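PDB 3S6F: N-acetyltransferase domain-containing protein from Deinococcus radiodurans, which probably transfers an acetyl group to an amine as a GNAT-family N-acetyltransferase, and binds coenzyme A and calcium. Local coordinates for residues G30-R42 against L133-A144. Sequence-based numbering, arbitrary orientation. Where two conformers were deposited one is given.
Sequences GWPNPPTPETLWR and LRRYDNQAGIPA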
loop_
_atom_site.group_PDB
_atom_site.type_symbol
_atom_site.label_atom_id
_atom_site.label_comp_id
_atom_site.label_asym_id
_atom_site.label_seq_id
_atom_site.Cartn_x
_atom_site.Cartn_y
_atom_site.Cartn_z
ATOM N N GLY A 30 -4.366 20.228 -9.029
ATOM C CA GLY A 30 -5.752 20.007 -8.628
ATOM C C GLY A 30 -5.965 19.706 -7.157
ATOM O O GLY A 30 -7.124 19.620 -6.712
ATOM N N TRP A 31 -4.917 19.563 -6.363
ATOM C CA TRP A 31 -5.085 19.274 -4.947
ATOM C C TRP A 31 -5.388 20.563 -4.205
ATOM O O TRP A 31 -4.649 21.523 -4.332
ATOM C CB TRP A 31 -3.836 18.658 -4.348
ATOM C CG TRP A 31 -3.575 17.226 -4.767
ATOM C CD1 TRP A 31 -3.679 16.664 -6.022
ATOM C CD2 TRP A 31 -3.117 16.193 -3.902
ATOM N NE1 TRP A 31 -3.327 15.339 -5.964
ATOM C CE2 TRP A 31 -2.998 15.020 -4.676
ATOM C CE3 TRP A 31 -2.792 16.132 -2.549
ATOM C CZ2 TRP A 31 -2.586 13.817 -4.135
ATOM C CZ3 TRP A 31 -2.390 14.923 -2.017
ATOM C CH2 TRP A 31 -2.301 13.786 -2.805
ATOM N N PRO A 32 -6.430 20.577 -3.357
ATOM C CA PRO A 32 -6.692 21.803 -2.614
ATOM C C PRO A 32 -5.645 22.228 -1.590
ATOM O O PRO A 32 -5.429 23.418 -1.407
ATOM C CB PRO A 32 -8.010 21.517 -1.914
ATOM C CG PRO A 32 -8.659 20.512 -2.790
ATOM C CD PRO A 32 -7.551 19.650 -3.288
ATOM N N ASN A 33 -4.970 21.266 -0.952
ATOM C CA ASN A 33 -3.999 21.566 0.088
ATOM C C ASN A 33 -2.850 20.590 -0.038
ATOM O O ASN A 33 -2.708 19.677 0.758
ATOM C CB ASN A 33 -4.640 21.521 1.468
ATOM C CG ASN A 33 -3.655 21.946 2.571
ATOM O OD1 ASN A 33 -2.780 22.749 2.328
ATOM N ND2 ASN A 33 -3.805 21.396 3.775
ATOM N N PRO A 34 -2.010 20.778 -1.056
ATOM C CA PRO A 34 -0.998 19.849 -1.429
ATOM C C PRO A 34 0.211 19.793 -0.486
ATOM O O PRO A 34 0.590 20.803 0.077
ATOM C CB PRO A 34 -0.588 20.420 -2.812
ATOM C CG PRO A 34 -0.733 21.839 -2.692
ATOM C CD PRO A 34 -2.016 21.928 -1.977
ATOM N N PRO A 35 0.886 18.629 -0.394
ATOM C CA PRO A 35 2.235 18.645 0.167
ATOM C C PRO A 35 3.104 19.651 -0.554
ATOM O O PRO A 35 3.024 19.820 -1.764
ATOM C CB PRO A 35 2.755 17.220 -0.121
ATOM C CG PRO A 35 1.496 16.398 -0.169
ATOM C CD PRO A 35 0.521 17.289 -0.879
ATOM N N THR A 36 3.928 20.337 0.215
ATOM C CA THR A 36 4.961 21.198 -0.342
ATOM C C THR A 36 6.033 20.361 -1.050
ATOM O O THR A 36 6.141 19.158 -0.826
ATOM C CB THR A 36 5.659 21.979 0.754
ATOM O OG1 THR A 36 6.272 21.043 1.634
ATOM C CG2 THR A 36 4.682 22.901 1.509
ATOM N N PRO A 37 6.916 21.008 -1.822
ATOM C CA PRO A 37 8.033 20.247 -2.422
ATOM C C PRO A 37 8.938 19.624 -1.373
ATOM O O PRO A 37 9.448 18.532 -1.579
ATOM C CB PRO A 37 8.719 21.298 -3.267
ATOM C CG PRO A 37 7.580 22.254 -3.646
ATOM C CD PRO A 37 6.771 22.365 -2.401
ATOM N N GLU A 38 9.123 20.314 -0.256
ATOM C CA GLU A 38 9.903 19.768 0.851
ATOM C C GLU A 38 9.251 18.504 1.407
ATOM O O GLU A 38 9.931 17.496 1.678
ATOM C CB GLU A 38 10.060 20.815 1.958
ATOM C CG GLU A 38 10.917 22.032 1.569
ATOM C CD GLU A 38 10.265 23.072 0.592
ATOM O OE1 GLU A 38 8.993 23.175 0.378
ATOM O OE2 GLU A 38 11.092 23.843 -0.004
ATOM N N THR A 39 7.924 18.515 1.556
ATOM C CA THR A 39 7.214 17.341 1.997
ATOM C C THR A 39 7.282 16.217 0.981
ATOM O O THR A 39 7.431 15.049 1.344
ATOM C CB THR A 39 5.778 17.676 2.424
ATOM O OG1 THR A 39 5.881 18.601 3.519
ATOM C CG2 THR A 39 5.013 16.423 2.857
ATOM N N LEU A 40 7.157 16.534 -0.303
ATOM C CA LEU A 40 7.316 15.529 -1.342
ATOM C C LEU A 40 8.679 14.839 -1.252
ATOM O O LEU A 40 8.781 13.633 -1.394
ATOM C CB LEU A 40 7.022 16.116 -2.729
ATOM C CG LEU A 40 7.170 15.137 -3.911
ATOM C CD1 LEU A 40 6.373 13.855 -3.733
ATOM C CD2 LEU A 40 6.776 15.837 -5.216
ATOM N N TRP A 41 9.726 15.624 -1.010
ATOM C CA TRP A 41 11.046 15.040 -0.846
ATOM C C TRP A 41 11.017 14.006 0.287
ATOM O O TRP A 41 11.515 12.886 0.155
ATOM C CB TRP A 41 12.064 16.173 -0.567
ATOM C CG TRP A 41 13.506 15.811 -0.755
ATOM C CD1 TRP A 41 14.276 16.146 -1.824
ATOM C CD2 TRP A 41 14.341 15.050 0.116
ATOM N NE1 TRP A 41 15.523 15.647 -1.689
ATOM C CE2 TRP A 41 15.616 14.977 -0.504
ATOM C CE3 TRP A 41 14.165 14.431 1.353
ATOM C CZ2 TRP A 41 16.666 14.311 0.052
ATOM C CZ3 TRP A 41 15.242 13.757 1.904
ATOM C CH2 TRP A 41 16.466 13.686 1.221
ATOM N N ARG A 42 10.408 14.355 1.419
ATOM C CA ARG A 42 10.306 13.410 2.548
ATOM C C ARG A 42 9.455 12.178 2.211
ATOM O O ARG A 42 9.801 11.053 2.602
ATOM C CB ARG A 42 9.809 14.094 3.807
ATOM C CG ARG A 42 10.709 15.197 4.342
ATOM C CD ARG A 42 10.191 15.742 5.727
ATOM N NE ARG A 42 8.837 16.385 5.669
ATOM C CZ ARG A 42 7.695 15.975 6.235
ATOM N NH1 ARG A 42 7.618 14.858 6.958
ATOM N NH2 ARG A 42 6.578 16.690 6.041
ATOM N N LEU A 133 -10.028 5.494 2.862
ATOM C CA LEU A 133 -10.245 6.636 3.746
ATOM C C LEU A 133 -9.420 7.811 3.219
ATOM O O LEU A 133 -8.268 7.622 2.793
ATOM C CB LEU A 133 -9.797 6.358 5.198
ATOM C CG LEU A 133 -10.554 5.252 5.867
ATOM C CD1 LEU A 133 -9.828 4.881 7.166
ATOM C CD2 LEU A 133 -12.004 5.628 6.116
ATOM N N ARG A 134 -9.967 9.028 3.337
ATOM C CA ARG A 134 -9.255 10.258 3.057
ATOM C C ARG A 134 -9.390 11.188 4.230
ATOM O O ARG A 134 -10.501 11.608 4.556
ATOM C CB ARG A 134 -9.724 10.942 1.758
ATOM C CG ARG A 134 -9.484 10.160 0.508
ATOM C CD ARG A 134 -8.006 10.014 0.120
ATOM N NE ARG A 134 -7.727 9.143 -1.025
ATOM C CZ ARG A 134 -7.321 7.882 -0.969
ATOM N NH1 ARG A 134 -7.252 7.236 0.159
ATOM N NH2 ARG A 134 -7.049 7.224 -2.088
ATOM N N ARG A 135 -8.295 11.515 4.870
ATOM C CA ARG A 135 -8.257 12.420 5.983
ATOM C C ARG A 135 -7.800 13.769 5.482
ATOM O O ARG A 135 -6.602 14.103 5.472
ATOM C CB ARG A 135 -7.300 11.934 7.056
ATOM C CG ARG A 135 -7.782 10.712 7.877
ATOM C CD ARG A 135 -7.950 9.428 7.084
ATOM N NE ARG A 135 -8.158 8.317 8.006
ATOM C CZ ARG A 135 -7.211 7.654 8.642
ATOM N NH1 ARG A 135 -5.933 7.896 8.411
ATOM N NH2 ARG A 135 -7.541 6.757 9.557
ATOM N N TYR A 136 -8.757 14.525 4.967
ATOM C CA TYR A 136 -8.463 15.714 4.213
ATOM C C TYR A 136 -7.739 16.771 5.045
ATOM O O TYR A 136 -7.002 17.576 4.476
ATOM C CB TYR A 136 -9.754 16.292 3.600
ATOM C CG TYR A 136 -10.313 15.451 2.493
ATOM C CD1 TYR A 136 -9.734 15.439 1.228
ATOM C CD2 TYR A 136 -11.429 14.642 2.706
ATOM C CE1 TYR A 136 -10.271 14.615 0.205
ATOM C CE2 TYR A 136 -11.945 13.844 1.704
ATOM C CZ TYR A 136 -11.382 13.850 0.471
ATOM O OH TYR A 136 -11.879 13.045 -0.538
ATOM N N ASP A 137 -7.905 16.767 6.376
ATOM C CA ASP A 137 -7.166 17.722 7.215
ATOM C C ASP A 137 -5.662 17.567 7.054
ATOM O O ASP A 137 -4.926 18.534 7.260
ATOM C CB ASP A 137 -7.469 17.561 8.712
ATOM C CG ASP A 137 -8.886 17.845 9.127
ATOM O OD1 ASP A 137 -9.668 18.367 8.322
ATOM O OD2 ASP A 137 -9.167 17.555 10.317
ATOM N N ASN A 138 -5.215 16.363 6.686
ATOM C CA ASN A 138 -3.787 16.059 6.557
ATOM C C ASN A 138 -3.335 15.816 5.148
ATOM O O ASN A 138 -2.290 15.190 4.886
ATOM C CB ASN A 138 -3.463 14.891 7.458
ATOM C CG ASN A 138 -3.685 15.261 8.910
ATOM O OD1 ASN A 138 -3.438 16.418 9.318
ATOM N ND2 ASN A 138 -4.206 14.361 9.648
ATOM N N GLN A 139 -4.043 16.412 4.191
ATOM C CA GLN A 139 -3.689 16.321 2.800
ATOM C C GLN A 139 -2.277 16.821 2.457
ATOM O O GLN A 139 -1.692 16.353 1.482
ATOM C CB GLN A 139 -4.771 17.004 1.959
ATOM C CG GLN A 139 -4.626 16.789 0.447
ATOM C CD GLN A 139 -5.795 17.450 -0.276
ATOM O OE1 GLN A 139 -5.747 18.602 -0.610
ATOM N NE2 GLN A 139 -6.922 16.705 -0.459
ATOM N N ALA A 140 -1.747 17.767 3.235
ATOM C CA ALA A 140 -0.419 18.293 2.981
ATOM C C ALA A 140 0.689 17.480 3.642
ATOM O O ALA A 140 1.875 17.820 3.514
ATOM C CB ALA A 140 -0.337 19.786 3.384
ATOM N N GLY A 141 0.324 16.391 4.311
ATOM C CA GLY A 141 1.286 15.472 4.922
ATOM C C GLY A 141 1.449 15.678 6.394
ATOM O O GLY A 141 1.319 16.790 6.891
ATOM N N ILE A 142 1.814 14.631 7.099
ATOM C CA ILE A 142 2.185 14.758 8.518
ATOM C C ILE A 142 3.532 15.457 8.636
ATOM O O ILE A 142 4.525 15.060 7.991
ATOM C CB ILE A 142 2.341 13.353 9.175
ATOM C CG1 ILE A 142 1.066 12.553 9.041
ATOM C CG2 ILE A 142 2.787 13.492 10.618
ATOM C CD1 ILE A 142 -0.222 13.288 9.460
ATOM N N PRO A 143 3.618 16.514 9.458
ATOM C CA PRO A 143 4.901 17.252 9.533
ATOM C C PRO A 143 6.037 16.436 10.104
ATOM O O PRO A 143 5.807 15.480 10.880
ATOM C CB PRO A 143 4.601 18.413 10.492
ATOM C CG PRO A 143 3.129 18.567 10.468
ATOM C CD PRO A 143 2.526 17.215 10.148
ATOM N N ALA A 144 7.255 16.876 9.754
ATOM C CA ALA A 144 8.524 16.282 10.210
ATOM C C ALA A 144 8.706 16.386 11.739
ATOM O O ALA A 144 8.035 17.210 12.391
ATOM C CB ALA A 144 9.692 16.977 9.473
HETATM O O HOH W 1 -6.167 20.036 4.511
HETATM O O HOH W 2 3.511 19.919 3.190
#
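Q139 sends its side chain across to N33 in the loop before helix 37-46. Its OE1 accepts from N33 N at 2.8 Å, the donor arriving almost head-on (C=O...N angle 164°), because the chain leaves the backbone opposite N (chi1 -171°) and runs on extended. Q139 CG rests 3.6 Å from W31 CE3, the amide turned 63° from the indole, while P32 CD lies 3.4 Å from Q139 OE1. A water also links N33 ND2 to Y136 O. A140 fits its methyl beside the carbonyls of N33 and P34. A140 O meets P35 CA in a CA-H...O contact of 3.5 Å and accepts from a water that in turn accepts from T36 N, T36 being the N-cap residue of helix 37-46. The T39 methyl packs on the same carbonyl (T39 CG2 to A140 O 3.5 Å), G141 CA lying farther off. In the conformer given, R42 NH1 and NH2 both donate to I142 O (3.3 Å each), NH1 in the carbonyl plane and NH2 above it; A144 N lies over one guanidinium face, toward its rim. The C-terminal tail after strand 126-134 thus follows the loop and first two turns of helix 37-46, W31 stacks edge-to-face with F28, and L133 and R134 pair antiparallel with a strand of the second subunit.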